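Local coordinates for protein tubulin-binding cofactor A (Leishmania major, PDB 4CQI) that probably captures and stabilises beta-tubulin in a quasi-native state at an early step of the tubulin folding pathway, at residues Thr27-Val32 and Val106-Leu111; Lys40-Ala45 and Met79-Ser84; Arg51-Leu56 and Lys72-Ala77. All coordinates share one frame; numbering follows the deposited sequence.

Interaction 1 of 3, residues Thr27-Val32 and Val106-Leu111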
ATOM      1  N   THR A  27      -8.042  11.114 -14.830  1.00 18.38           N
ATOM      2  CA  THR A  27      -6.675  10.849 -14.334  1.00 18.25           C
ATOM      3  C   THR A  27      -6.654  10.863 -12.805  1.00 17.99           C
ATOM      4  O   THR A  27      -6.052   9.960 -12.165  1.00 17.10           O
ATOM      5  CB  THR A  27      -5.697  11.857 -14.945  1.00 18.76           C
ATOM      6  OG1 THR A  27      -5.634  11.596 -16.363  1.00 20.82           O
ATOM      7  CG2 THR A  27      -4.318  11.739 -14.343  1.00 17.83           C
ATOM      8  N   LEU A  28      -7.298  11.861 -12.212  1.00 16.82           N
ATOM      9  CA  LEU A  28      -7.378  11.931 -10.744  1.00 18.61           C
ATOM     10  C   LEU A  28      -7.979  10.661 -10.138  1.00 19.19           C
ATOM     11  O   LEU A  28      -7.471  10.124  -9.145  1.00 17.45           O
ATOM     12  CB  LEU A  28      -8.135  13.164 -10.280  1.00 18.91           C
ATOM     13  CG  LEU A  28      -8.200  13.481  -8.794  1.00 19.80           C
ATOM     14  CD1 LEU A  28      -6.806  13.507  -8.151  1.00 18.41           C
ATOM     15  CD2 LEU A  28      -8.938  14.814  -8.533  1.00 18.31           C
ATOM     16  N   ARG A  29      -9.075  10.200 -10.737  1.00 20.42           N
ATOM     17  CA  ARG A  29      -9.742   8.968 -10.309  1.00 22.22           C
ATOM     18  C   ARG A  29      -8.806   7.763 -10.356  1.00 21.07           C
ATOM     19  O   ARG A  29      -8.736   6.988  -9.390  1.00 19.94           O
ATOM     20  CB  ARG A  29     -10.996   8.755 -11.195  1.00 26.48           C
ATOM     21  CG  ARG A  29     -12.031   7.773 -10.691  1.00 35.55           C
ATOM     22  CD  ARG A  29     -13.300   7.852 -11.562  1.00 38.05           C
ATOM     23  NE  ARG A  29     -14.159   8.999 -11.211  1.00 42.60           N
ATOM     24  CZ  ARG A  29     -14.475  10.031 -12.002  1.00 44.63           C
ATOM     25  NH1 ARG A  29     -14.017  10.115 -13.257  1.00 53.02           N
ATOM     26  NH2 ARG A  29     -15.270  10.996 -11.543  1.00 44.51           N
ATOM     27  N   ILE A  30      -8.073   7.598 -11.465  1.00 19.03           N
ATOM     28  CA  ILE A  30      -7.126   6.508 -11.618  1.00 19.18           C
ATOM     29  C   ILE A  30      -6.052   6.578 -10.544  1.00 18.79           C
ATOM     30  O   ILE A  30      -5.696   5.552  -9.949  1.00 17.97           O
ATOM     31  CB  ILE A  30      -6.452   6.528 -13.005  1.00 21.45           C
ATOM     32  CG1 ILE A  30      -7.458   6.168 -14.111  1.00 23.60           C
ATOM     33  CG2 ILE A  30      -5.248   5.579 -13.053  1.00 22.09           C
ATOM     34  CD1 ILE A  30      -7.015   6.674 -15.483  1.00 23.56           C
ATOM     35  N   LYS A  31      -5.529   7.769 -10.311  1.00 16.87           N
ATOM     36  CA  LYS A  31      -4.476   7.925  -9.290  1.00 17.15           C
ATOM     37  C   LYS A  31      -5.001   7.622  -7.870  1.00 16.34           C
ATOM     38  O   LYS A  31      -4.310   6.973  -7.086  1.00 16.17           O
ATOM     39  CB  LYS A  31      -3.819   9.292  -9.368  1.00 17.74           C
ATOM     40  CG  LYS A  31      -3.068   9.576 -10.669  1.00 17.71           C
ATOM     41  CD  LYS A  31      -2.342  10.931 -10.586  1.00 18.25           C
ATOM     42  CE  LYS A  31      -1.603  11.218 -11.908  1.00 20.31           C
ATOM     43  NZ  LYS A  31      -0.502  10.258 -12.203  1.00 18.31           N
ATOM     44  N   VAL A  32      -6.235   8.044  -7.566  1.00 14.86           N
ATOM     45  CA  VAL A  32      -6.841   7.776  -6.261  1.00 15.84           C
ATOM     46  C   VAL A  32      -7.032   6.275  -6.102  1.00 16.28           C
ATOM     47  O   VAL A  32      -6.716   5.721  -5.035  1.00 16.78           O
ATOM     48  CB  VAL A  32      -8.165   8.560  -6.067  1.00 15.39           C
ATOM     49  CG1 VAL A  32      -8.952   8.046  -4.849  1.00 14.98           C
ATOM     50  CG2 VAL A  32      -7.845  10.049  -5.938  1.00 14.71           C
ATOM     51  N   VAL A 106      -9.953  20.468 -11.033  1.00 28.00           N
ATOM     52  CA  VAL A 106     -11.049  19.534 -10.990  1.00 29.03           C
ATOM     53  C   VAL A 106     -12.172  20.234 -10.184  1.00 28.38           C
ATOM     54  O   VAL A 106     -11.914  20.893  -9.162  1.00 29.82           O
ATOM     55  CB  VAL A 106     -10.622  18.154 -10.412  1.00 27.32           C
ATOM     56  CG1 VAL A 106     -11.853  17.332 -10.061  1.00 27.42           C
ATOM     57  CG2 VAL A 106      -9.752  17.423 -11.447  1.00 26.17           C
ATOM     58  N   SER A 107     -13.393  20.170 -10.697  1.00 35.53           N
ATOM     59  CA  SER A 107     -14.525  20.874 -10.053  1.00 39.41           C
ATOM     60  C   SER A 107     -15.336  19.925  -9.167  1.00 40.24           C
ATOM     61  O   SER A 107     -16.168  20.369  -8.356  1.00 42.88           O
ATOM     62  CB  SER A 107     -15.442  21.512 -11.097  1.00 40.47           C
ATOM     63  OG  SER A 107     -15.882  20.546 -12.041  1.00 43.96           O
ATOM     64  N   ASN A 108     -15.100  18.624  -9.340  1.00 35.61           N
ATOM     65  CA  ASN A 108     -15.806  17.607  -8.569  1.00 29.49           C
ATOM     66  C   ASN A 108     -15.317  17.600  -7.134  1.00 31.29           C
ATOM     67  O   ASN A 108     -14.294  16.980  -6.810  1.00 28.66           O
ATOM     68  CB  ASN A 108     -15.616  16.263  -9.233  1.00 28.20           C
ATOM     69  CG  ASN A 108     -16.355  15.152  -8.521  1.00 25.28           C
ATOM     70  OD1 ASN A 108     -16.685  15.274  -7.343  1.00 24.77           O
ATOM     71  ND2 ASN A 108     -16.571  14.065  -9.214  1.00 27.22           N
ATOM     72  N   GLU A 109     -16.053  18.301  -6.279  1.00 27.55           N
ATOM     73  CA  GLU A 109     -15.753  18.414  -4.868  1.00 28.70           C
ATOM     74  C   GLU A 109     -15.607  17.069  -4.102  1.00 26.48           C
ATOM     75  O   GLU A 109     -14.757  16.941  -3.222  1.00 23.61           O
ATOM     76  CB  GLU A 109     -16.881  19.234  -4.231  1.00 34.79           C
ATOM     77  CG  GLU A 109     -16.934  19.347  -2.725  1.00 38.57           C
ATOM     78  CD  GLU A 109     -18.232  20.042  -2.246  1.00 45.02           C
ATOM     79  OE1 GLU A 109     -18.694  21.020  -2.888  1.00 43.35           O
ATOM     80  OE2 GLU A 109     -18.797  19.602  -1.222  1.00 46.32           O
ATOM     81  N   GLU A 110     -16.474  16.110  -4.384  1.00 24.61           N
ATOM     82  CA  GLU A 110     -16.422  14.808  -3.698  1.00 22.39           C
ATOM     83  C   GLU A 110     -15.175  13.983  -4.096  1.00 21.09           C
ATOM     84  O   GLU A 110     -14.603  13.272  -3.238  1.00 17.50           O
ATOM     85  CB  GLU A 110     -17.700  13.988  -3.944  1.00 23.33           C
ATOM     86  CG  GLU A 110     -18.894  14.522  -3.127  1.00 24.23           C
ATOM     87  CD  GLU A 110     -19.490  15.786  -3.708  1.00 26.32           C
ATOM     88  OE1 GLU A 110     -19.390  15.964  -4.940  1.00 28.90           O
ATOM     89  OE2 GLU A 110     -20.068  16.602  -2.932  1.00 27.00           O
ATOM     90  N   LEU A 111     -14.754  14.075  -5.361  1.00 21.06           N
ATOM     91  CA  LEU A 111     -13.495  13.426  -5.799  1.00 20.39           C
ATOM     92  C   LEU A 111     -12.284  14.085  -5.161  1.00 21.22           C
ATOM     93  O   LEU A 111     -11.343  13.392  -4.749  1.00 18.86           O
ATOM     94  CB  LEU A 111     -13.336  13.447  -7.321  1.00 23.57           C
ATOM     95  CG  LEU A 111     -12.099  12.783  -7.933  1.00 21.25           C
ATOM     96  CD1 LEU A 111     -11.920  11.341  -7.502  1.00 21.75           C
ATOM     97  CD2 LEU A 111     -12.182  12.861  -9.446  1.00 22.07           C
TER
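The guanidinium of R29 has L111 CD2 over one face, 4.1 Å above the plane and displaced from the centre of the group. At its edge, near the plane, lies the amide of N108, with R29 NH2 4.1 Å from N108 ND2. The two flat groups are turned 52° apart. Both nitrogens face a common acceptor, the carboxylate of E25 one turn back on the helix of R29: NH2 makes a salt bridge to it and ND2 a hydrogen bond. E25 therefore explains why two donors can sit side by side. The R29 chain starts with CG anti to N and then bends at chi3 (-79°), which turns the group along the apolar surface of L111. Beneath these polar groups L28 and L111 lie alongside, running in opposite senses. L28 CD2 packs 3.8 Å from L111 CG. The same methyl of L28 meets V106 CG2 at 4.0 Å, so this methyl touches both the loop and the start of the next helix. This is the point where the third helix of a three-helix bundle begins, laid against the N-terminal part of helix 23-62. L28 also touches L95 and L99 of helix 67-100 and L112. N108 is the N-cap of helix 109-125. With CG anti to its N, N108 OD1 accepts from L111 N at 3.0 Å. The N-H...O angle is 167°, but the donor stands above the carbonyl plane.

Interaction 2 of 3, residues Lys40-Ala45 and Met79-Ser84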
ATOM      1  N   LYS A  40      -4.128  -0.952   0.694  1.00 15.58           N
ATOM      2  CA  LYS A  40      -4.632  -2.276   1.001  1.00 17.18           C
ATOM      3  C   LYS A  40      -3.485  -3.297   0.921  1.00 16.01           C
ATOM      4  O   LYS A  40      -3.364  -4.175   1.794  1.00 14.26           O
ATOM      5  CB  LYS A  40      -5.786  -2.654   0.058  1.00 19.93           C
ATOM      6  CG  LYS A  40      -6.994  -1.713   0.095  1.00 26.14           C
ATOM      7  CD  LYS A  40      -7.654  -1.654   1.459  1.00 31.49           C
ATOM      8  CE  LYS A  40      -9.113  -1.182   1.342  1.00 35.89           C
ATOM      9  NZ  LYS A  40      -9.743  -0.905   2.674  1.00 41.86           N
ATOM     10  N   ASP A  41      -2.610  -3.135  -0.068  1.00 15.99           N
ATOM     11  CA  ASP A  41      -1.406  -4.001  -0.172  1.00 15.50           C
ATOM     12  C   ASP A  41      -0.605  -4.030   1.116  1.00 15.30           C
ATOM     13  O   ASP A  41      -0.147  -5.097   1.547  1.00 12.81           O
ATOM     14  CB  ASP A  41      -0.489  -3.624  -1.370  1.00 15.64           C
ATOM     15  CG  ASP A  41      -1.100  -3.954  -2.745  1.00 17.33           C
ATOM     16  OD1 ASP A  41      -2.056  -4.759  -2.798  1.00 18.76           O
ATOM     17  OD2 ASP A  41      -0.642  -3.371  -3.760  1.00 17.22           O
ATOM     18  N   LEU A  42      -0.367  -2.866   1.711  1.00 13.42           N
ATOM     19  CA  LEU A  42       0.429  -2.839   2.928  1.00 13.51           C
ATOM     20  C   LEU A  42      -0.332  -3.555   4.053  1.00 13.62           C
ATOM     21  O   LEU A  42       0.256  -4.299   4.835  1.00 12.66           O
ATOM     22  CB  LEU A  42       0.751  -1.404   3.324  1.00 13.39           C
ATOM     23  CG  LEU A  42       1.433  -1.215   4.657  1.00 14.04           C
ATOM     24  CD1 LEU A  42       2.792  -1.949   4.728  1.00 12.31           C
ATOM     25  CD2 LEU A  42       1.538   0.283   4.966  1.00 14.79           C
ATOM     26  N   GLU A  43      -1.639  -3.314   4.154  1.00 14.16           N
ATOM     27  CA  GLU A  43      -2.435  -3.941   5.229  1.00 15.29           C
ATOM     28  C   GLU A  43      -2.342  -5.451   5.134  1.00 14.24           C
ATOM     29  O   GLU A  43      -2.087  -6.140   6.141  1.00 12.79           O
ATOM     30  CB  GLU A  43      -3.917  -3.521   5.181  1.00 18.20           C
ATOM     31  CG  GLU A  43      -4.136  -2.016   5.334  1.00 22.67           C
ATOM     32  CD  GLU A  43      -5.586  -1.527   5.102  1.00 26.89           C
ATOM     33  OE1 GLU A  43      -6.431  -2.292   4.556  1.00 29.79           O
ATOM     34  OE2 GLU A  43      -5.866  -0.345   5.452  1.00 26.54           O
ATOM     35  N   PHE A  44      -2.508  -5.972   3.922  1.00 13.32           N
ATOM     36  CA  PHE A  44      -2.441  -7.443   3.760  1.00 13.83           C
ATOM     37  C   PHE A  44      -1.017  -7.946   4.014  1.00 13.69           C
ATOM     38  O   PHE A  44      -0.856  -9.013   4.628  1.00 14.12           O
ATOM     39  CB  PHE A  44      -2.936  -7.883   2.396  1.00 14.26           C
ATOM     40  CG  PHE A  44      -4.410  -7.736   2.195  1.00 15.77           C
ATOM     41  CD1 PHE A  44      -5.318  -8.470   2.950  1.00 16.61           C
ATOM     42  CD2 PHE A  44      -4.905  -6.893   1.220  1.00 17.51           C
ATOM     43  CE1 PHE A  44      -6.670  -8.354   2.710  1.00 17.81           C
ATOM     44  CE2 PHE A  44      -6.270  -6.753   0.997  1.00 18.42           C
ATOM     45  CZ  PHE A  44      -7.159  -7.473   1.752  1.00 18.06           C
ATOM     46  N   ALA A  45       0.006  -7.195   3.569  1.00 14.11           N
ATOM     47  CA  ALA A  45       1.418  -7.554   3.786  1.00 14.13           C
ATOM     48  C   ALA A  45       1.806  -7.646   5.275  1.00 13.84           C
ATOM     49  O   ALA A  45       2.495  -8.591   5.707  1.00 12.65           O
ATOM     50  CB  ALA A  45       2.355  -6.583   3.041  1.00 14.23           C
ATOM     51  N   MET A  79      10.672  -7.618   4.756  1.00 14.83           N
ATOM     52  CA  MET A  79      11.185  -6.577   3.855  1.00 16.22           C
ATOM     53  C   MET A  79      10.125  -6.063   2.881  1.00 15.95           C
ATOM     54  O   MET A  79      10.240  -4.950   2.319  1.00 14.36           O
ATOM     55  CB  MET A  79      12.315  -7.163   3.028  1.00 17.41           C
ATOM     56  CG  MET A  79      13.350  -7.669   3.943  1.00 21.03           C
ATOM     57  SD  MET A  79      14.237  -6.212   4.242  1.00 24.13           S
ATOM     58  CE  MET A  79      15.511  -6.860   3.170  1.00 18.41           C
ATOM     59  N   MET A  80       9.096  -6.870   2.670  1.00 15.30           N
ATOM     60  CA  MET A  80       7.973  -6.409   1.853  1.00 15.53           C
ATOM     61  C   MET A  80       7.126  -5.321   2.547  1.00 14.03           C
ATOM     62  O   MET A  80       6.392  -4.595   1.865  1.00 13.99           O
ATOM     63  CB  MET A  80       7.114  -7.585   1.367  1.00 17.50           C
ATOM     64  CG  MET A  80       7.764  -8.279   0.155  1.00 18.77           C
ATOM     65  SD  MET A  80       7.858  -7.287  -1.367  1.00 25.42           S
ATOM     66  CE  MET A  80       6.243  -6.617  -1.130  1.00 22.03           C
ATOM     67  N   VAL A  81       7.241  -5.183   3.866  1.00 13.37           N
ATOM     68  CA  VAL A  81       6.605  -4.069   4.556  1.00 13.74           C
ATOM     69  C   VAL A  81       7.192  -2.705   4.111  1.00 13.36           C
ATOM     70  O   VAL A  81       6.454  -1.874   3.569  1.00 13.16           O
ATOM     71  CB  VAL A  81       6.543  -4.287   6.090  1.00 13.92           C
ATOM     72  CG1 VAL A  81       5.994  -3.073   6.782  1.00 14.49           C
ATOM     73  CG2 VAL A  81       5.676  -5.501   6.388  1.00 14.64           C
ATOM     74  N   PRO A  82       8.504  -2.483   4.273  1.00 13.00           N
ATOM     75  CA  PRO A  82       8.986  -1.215   3.728  1.00 13.60           C
ATOM     76  C   PRO A  82       8.797  -1.068   2.229  1.00 13.78           C
ATOM     77  O   PRO A  82       8.500   0.043   1.764  1.00 13.19           O
ATOM     78  CB  PRO A  82      10.470  -1.193   4.091  1.00 13.85           C
ATOM     79  CG  PRO A  82      10.817  -2.582   4.484  1.00 13.46           C
ATOM     80  CD  PRO A  82       9.553  -3.165   5.063  1.00 13.01           C
ATOM     81  N   HIS A  83       8.894  -2.153   1.467  1.00 14.26           N
ATOM     82  CA  HIS A  83       8.611  -2.016   0.055  1.00 15.23           C
ATOM     83  C   HIS A  83       7.220  -1.470  -0.167  1.00 14.49           C
ATOM     84  O   HIS A  83       7.026  -0.578  -0.988  1.00 14.86           O
ATOM     85  CB  HIS A  83       8.750  -3.319  -0.673  1.00 18.20           C
ATOM     86  CG  HIS A  83       8.485  -3.177  -2.135  1.00 21.99           C
ATOM     87  ND1 HIS A  83       8.974  -2.090  -2.862  1.00 25.97           N
ATOM     88  CD2 HIS A  83       7.665  -3.901  -2.996  1.00 23.86           C
ATOM     89  CE1 HIS A  83       8.542  -2.200  -4.138  1.00 27.11           C
ATOM     90  NE2 HIS A  83       7.747  -3.321  -4.217  1.00 27.11           N
ATOM     91  N   SER A  84       6.242  -1.996   0.560  1.00 14.21           N
ATOM     92  CA  SER A  84       4.840  -1.546   0.402  1.00 13.48           C
ATOM     93  C   SER A  84       4.667  -0.098   0.858  1.00 12.81           C
ATOM     94  O   SER A  84       3.990   0.737   0.212  1.00 12.82           O
ATOM     95  CB  SER A  84       3.882  -2.492   1.151  1.00 13.75           C
ATOM     96  OG  SER A  84       4.017  -3.859   0.692  1.00 13.38           O
TER
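L42 touches V81 and S84 mainly through one branch. Its CG is anti to the backbone N (chi1 173°), which carries CD1 toward helix 67-100. There L42 CD1 lies 3.8 Å from S84 CB and 4.0 Å from V81 CG1. The carbonyl O of V81 is also close to this methyl. L42 CB adds a second contact with S84 CB, so the small serine lets the two backbones come near: the CA atoms of L42 and S84 are 5.2 Å apart. The hydroxyl of S84 is placed beside its own backbone N, with OG anti to the carbonyl carbon (chi1 -57°). From there S84 OG donates to M80 O, one turn back, at 2.7 Å. S84 N donates to the same oxygen; one donor comes from above the peptide plane of M80 O and the other from below. Two bonds thus grip M80 O, and the buried hydroxyl is satisfied within its own helix. The same S84 OG lies 4.0 Å from A45 CB. The methyl CG2 of V81 approaches A45 O more loosely. D41 points its CB toward the partner helix, but its carboxylate forms a salt bridge with R87, one turn further along that helix. L42 also touches V85 and I88. P82 interrupts the backbone bonding of its helix and kinks it here. The two segments run antiparallel at 166°, with axes 9.2 Å apart. They form one level of the antiparallel hairpin of helices 23-62 and 67-100 in the three-helix bundle of the TBCA family.

Interaction 3 of 3, residues Arg51-Leu56 and Lys72-Ala77. With SO4 (sulfate ion), chain B.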
ATOM      1  N   ARG A  51       1.354 -14.048  10.011  1.00 22.08           N
ATOM      2  CA  ARG A  51       1.116 -15.425   9.568  1.00 23.69           C
ATOM      3  C   ARG A  51       2.379 -16.189   9.207  1.00 26.14           C
ATOM      4  O   ARG A  51       2.474 -17.403   9.508  1.00 24.53           O
ATOM      5  CB  ARG A  51       0.206 -15.450   8.358  1.00 23.45           C
ATOM      6  CG  ARG A  51      -1.164 -14.877   8.701  1.00 25.46           C
ATOM      7  CD  ARG A  51      -2.144 -15.236   7.643  1.00 28.30           C
ATOM      8  NE  ARG A  51      -3.511 -15.028   8.102  1.00 33.18           N
ATOM      9  CZ  ARG A  51      -4.565 -15.699   7.652  1.00 33.92           C
ATOM     10  NH1 ARG A  51      -4.401 -16.655   6.743  1.00 35.71           N
ATOM     11  NH2 ARG A  51      -5.781 -15.406   8.119  1.00 33.14           N
ATOM     12  N   GLU A  52       3.329 -15.521   8.564  1.00 22.16           N
ATOM     13  CA  GLU A  52       4.576 -16.199   8.158  1.00 23.29           C
ATOM     14  C   GLU A  52       5.384 -16.593   9.361  1.00 24.53           C
ATOM     15  O   GLU A  52       6.040 -17.647   9.358  1.00 25.25           O
ATOM     16  CB  GLU A  52       5.447 -15.359   7.244  1.00 22.59           C
ATOM     17  CG  GLU A  52       4.840 -14.946   5.887  1.00 22.57           C
ATOM     18  CD  GLU A  52       4.777 -16.017   4.791  1.00 22.49           C
ATOM     19  OE1 GLU A  52       4.759 -17.245   5.075  1.00 19.42           O
ATOM     20  OE2 GLU A  52       4.701 -15.590   3.617  1.00 21.72           O
ATOM     21  N   LEU A  53       5.346 -15.756  10.393  1.00 23.57           N
ATOM     22  CA  LEU A  53       6.000 -16.041  11.652  1.00 26.86           C
ATOM     23  C   LEU A  53       5.333 -17.237  12.376  1.00 30.74           C
ATOM     24  O   LEU A  53       6.007 -18.029  13.044  1.00 32.66           O
ATOM     25  CB  LEU A  53       6.003 -14.809  12.549  1.00 25.68           C
ATOM     26  CG  LEU A  53       6.951 -13.651  12.177  1.00 26.29           C
ATOM     27  CD1 LEU A  53       6.585 -12.329  12.860  1.00 26.64           C
ATOM     28  CD2 LEU A  53       8.390 -14.010  12.508  1.00 26.36           C
ATOM     29  N   GLN A  54       4.018 -17.334  12.269  1.00 31.26           N
ATOM     30  CA  GLN A  54       3.278 -18.496  12.775  1.00 35.33           C
ATOM     31  C   GLN A  54       3.549 -19.745  11.928  1.00 36.16           C
ATOM     32  O   GLN A  54       3.718 -20.845  12.451  1.00 40.86           O
ATOM     33  CB  GLN A  54       1.754 -18.206  12.757  1.00 37.83           C
ATOM     34  CG  GLN A  54       1.249 -17.114  13.702  1.00 39.96           C
ATOM     35  CD  GLN A  54      -0.111 -16.494  13.272  1.00 41.87           C
ATOM     36  OE1 GLN A  54      -0.831 -17.018  12.400  1.00 43.19           O
ATOM     37  NE2 GLN A  54      -0.456 -15.360  13.891  1.00 45.26           N
ATOM     38  N   ARG A  55       3.552 -19.567  10.613  1.00 37.35           N
ATOM     39  CA  ARG A  55       3.751 -20.642   9.653  1.00 36.32           C
ATOM     40  C   ARG A  55       5.138 -21.230   9.852  1.00 37.22           C
ATOM     41  O   ARG A  55       5.315 -22.448   9.732  1.00 37.04           O
ATOM     42  CB  ARG A  55       3.536 -20.124   8.220  1.00 35.28           C
ATOM     43  CG  ARG A  55       3.845 -21.124   7.110  1.00 37.44           C
ATOM     44  CD  ARG A  55       3.308 -20.632   5.770  1.00 37.45           C
ATOM     45  NE  ARG A  55       1.869 -20.315   5.831  1.00 38.14           N
ATOM     46  CZ  ARG A  55       1.293 -19.145   5.526  1.00 37.79           C
ATOM     47  NH1 ARG A  55       2.001 -18.117   5.060  1.00 32.36           N
ATOM     48  NH2 ARG A  55      -0.029 -19.004   5.668  1.00 31.87           N
ATOM     49  N   LEU A  56       6.097 -20.379  10.229  1.00 42.38           N
ATOM     50  CA  LEU A  56       7.448 -20.810  10.669  1.00 44.39           C
ATOM     51  C   LEU A  56       7.391 -21.754  11.878  1.00 47.62           C
ATOM     52  O   LEU A  56       7.941 -22.858  11.824  1.00 47.02           O
ATOM     53  CB  LEU A  56       8.333 -19.590  11.008  1.00 41.93           C
ATOM     54  CG  LEU A  56       9.806 -19.802  11.408  1.00 40.18           C
ATOM     55  CD1 LEU A  56      10.544 -20.600  10.339  1.00 35.90           C
ATOM     56  CD2 LEU A  56      10.509 -18.467  11.661  1.00 37.43           C
ATOM     57  N   LYS A  72      13.692 -17.876   5.343  1.00 21.63           N
ATOM     58  CA  LYS A  72      13.929 -16.983   4.207  1.00 25.02           C
ATOM     59  C   LYS A  72      12.641 -16.252   3.759  1.00 22.90           C
ATOM     60  O   LYS A  72      12.671 -15.056   3.450  1.00 19.94           O
ATOM     61  CB  LYS A  72      14.549 -17.769   3.037  1.00 29.64           C
ATOM     62  CG  LYS A  72      16.035 -18.115   3.277  1.00 33.95           C
ATOM     63  CD  LYS A  72      16.518 -19.362   2.532  1.00 39.35           C
ATOM     64  CE  LYS A  72      17.904 -19.802   3.023  1.00 41.58           C
ATOM     65  NZ  LYS A  72      18.250 -21.214   2.663  1.00 46.01           N
ATOM     66  N   VAL A  73      11.506 -16.960   3.764  1.00 19.65           N
ATOM     67  CA  VAL A  73      10.209 -16.338   3.421  1.00 18.47           C
ATOM     68  C   VAL A  73       9.792 -15.282   4.466  1.00 18.33           C
ATOM     69  O   VAL A  73       9.273 -14.233   4.079  1.00 16.99           O
ATOM     70  CB  VAL A  73       9.126 -17.405   3.271  1.00 20.35           C
ATOM     71  CG1 VAL A  73       7.722 -16.818   3.157  1.00 19.10           C
ATOM     72  CG2 VAL A  73       9.435 -18.325   2.095  1.00 21.36           C
ATOM     73  N   VAL A  74      10.024 -15.563   5.753  1.00 17.20           N
ATOM     74  CA  VAL A  74       9.725 -14.616   6.838  1.00 18.35           C
ATOM     75  C   VAL A  74      10.562 -13.351   6.668  1.00 17.67           C
ATOM     76  O   VAL A  74      10.044 -12.216   6.785  1.00 18.43           O
ATOM     77  CB  VAL A  74       9.954 -15.242   8.234  1.00 17.18           C
ATOM     78  CG1 VAL A  74       9.950 -14.186   9.325  1.00 18.48           C
ATOM     79  CG2 VAL A  74       8.897 -16.327   8.504  1.00 17.87           C
ATOM     80  N   ASP A  75      11.842 -13.529   6.350  1.00 16.35           N
ATOM     81  CA  ASP A  75      12.721 -12.379   6.178  1.00 17.22           C
ATOM     82  C   ASP A  75      12.244 -11.521   5.006  1.00 16.65           C
ATOM     83  O   ASP A  75      12.175 -10.274   5.083  1.00 14.15           O
ATOM     84  CB  ASP A  75      14.170 -12.835   6.006  1.00 18.52           C
ATOM     85  CG  ASP A  75      15.161 -11.664   6.086  1.00 21.69           C
ATOM     86  OD1 ASP A  75      15.035 -10.800   6.996  1.00 18.65           O
ATOM     87  OD2 ASP A  75      16.027 -11.556   5.200  1.00 22.60           O
ATOM     88  N   GLU A  76      11.892 -12.183   3.909  1.00 15.71           N
ATOM     89  CA  GLU A  76      11.303 -11.473   2.775  1.00 16.87           C
ATOM     90  C   GLU A  76       9.963 -10.813   3.067  1.00 17.22           C
ATOM     91  O   GLU A  76       9.723  -9.730   2.561  1.00 19.73           O
ATOM     92  CB  GLU A  76      11.236 -12.407   1.548  1.00 17.49           C
ATOM     93  CG  GLU A  76      12.624 -12.919   1.068  1.00 17.93           C
ATOM     94  CD  GLU A  76      13.579 -11.825   0.635  1.00 19.35           C
ATOM     95  OE1 GLU A  76      13.113 -10.776   0.155  1.00 19.74           O
ATOM     96  OE2 GLU A  76      14.815 -11.996   0.767  1.00 20.01           O
ATOM     97  N   ALA A  77       9.084 -11.463   3.842  1.00 16.49           N
ATOM     98  CA  ALA A  77       7.834 -10.868   4.267  1.00 16.37           C
ATOM     99  C   ALA A  77       8.062  -9.548   5.032  1.00 16.68           C
ATOM    100  O   ALA A  77       7.361  -8.529   4.802  1.00 14.17           O
ATOM    101  CB  ALA A  77       7.048 -11.829   5.101  1.00 17.16           C
TER
HETATM  102  S   SO4 B1126      -5.350 -12.773  10.568  1.00 31.91           S
HETATM  103  O1  SO4 B1126      -4.225 -13.745  10.568  1.00 33.81           O
HETATM  104  O2  SO4 B1126      -5.959 -12.599  11.906  1.00 37.40           O
HETATM  105  O3  SO4 B1126      -6.377 -13.299   9.628  1.00 29.34           O
HETATM  106  O4  SO4 B1126      -4.884 -11.436  10.141  1.00 34.35           O
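The two helical segments run antiparallel, with 168° between their directions and 9.2 Å between their axes. They belong to the two long helices of the hairpin in this three-helix bundle, toward its turn. E52 and V74 are the nearest pair of CA atoms, 5.5 Å apart. V74 touches helix 23-62 with both methyls. V74 CG1 meets L53 CD2 at 3.5 Å, and the two side chains cross at about a right angle. V74 CG2 lies on the backbone of E52, 3.3 Å from E52 O, and also touches L56 CD2 at 4.1 Å. E52 reaches across with its aliphatic part. E52 CG packs 3.9 Å from A77 CB. A bend at chi2 (-76°) then carries the carboxylate across V73, so that V73 CG1 lies close to OE2. The charged end is held by polar partners beside this apolar packing. OE1 forms a salt bridge with R55 NH1 and accepts a hydrogen bond from Q70 on the partner helix. R55 NH1 also makes a salt bridge to E48. This second acid lies close to E52 OE2, and the shared arginine probably offsets the proximity of two like charges. L56 continues the packing toward the turn on V67 and T71. R51 takes no part in the helix contact and binds a sulfate ion, probably from the crystallisation liquor. R47 binds the same ion. The R51 chain is extended from CG to NE and presents the guanidinium edge. R51 NE donates to sulfate O1 at 2.9 Å, and R51 NH2 donates to sulfate O3 at 2.7 Å.

Overall arrangement
Helix 23-62 takes part in all three contacts. Interactions 2 and 3 join it to helix 67-100 and adjoin in sequence, with centres about 13 Å apart. Interaction 1 joins it to the start of helix 109-125, and its centre is about 38 Å from that of interaction 3, across the chain's centre. Both hairpin contacts are nested along the chain inside the loop closed by interaction 1. Interaction 1 is buried, with leucine packing beneath polar side chains. Interaction 2 is near the middle of the chain and partly buried; it is made of leucine, valine, alanine and a serine whose hydroxyl bonds within its own helix. Interaction 3 is a surface contact, where valine and leucine packing is bordered by charged groups.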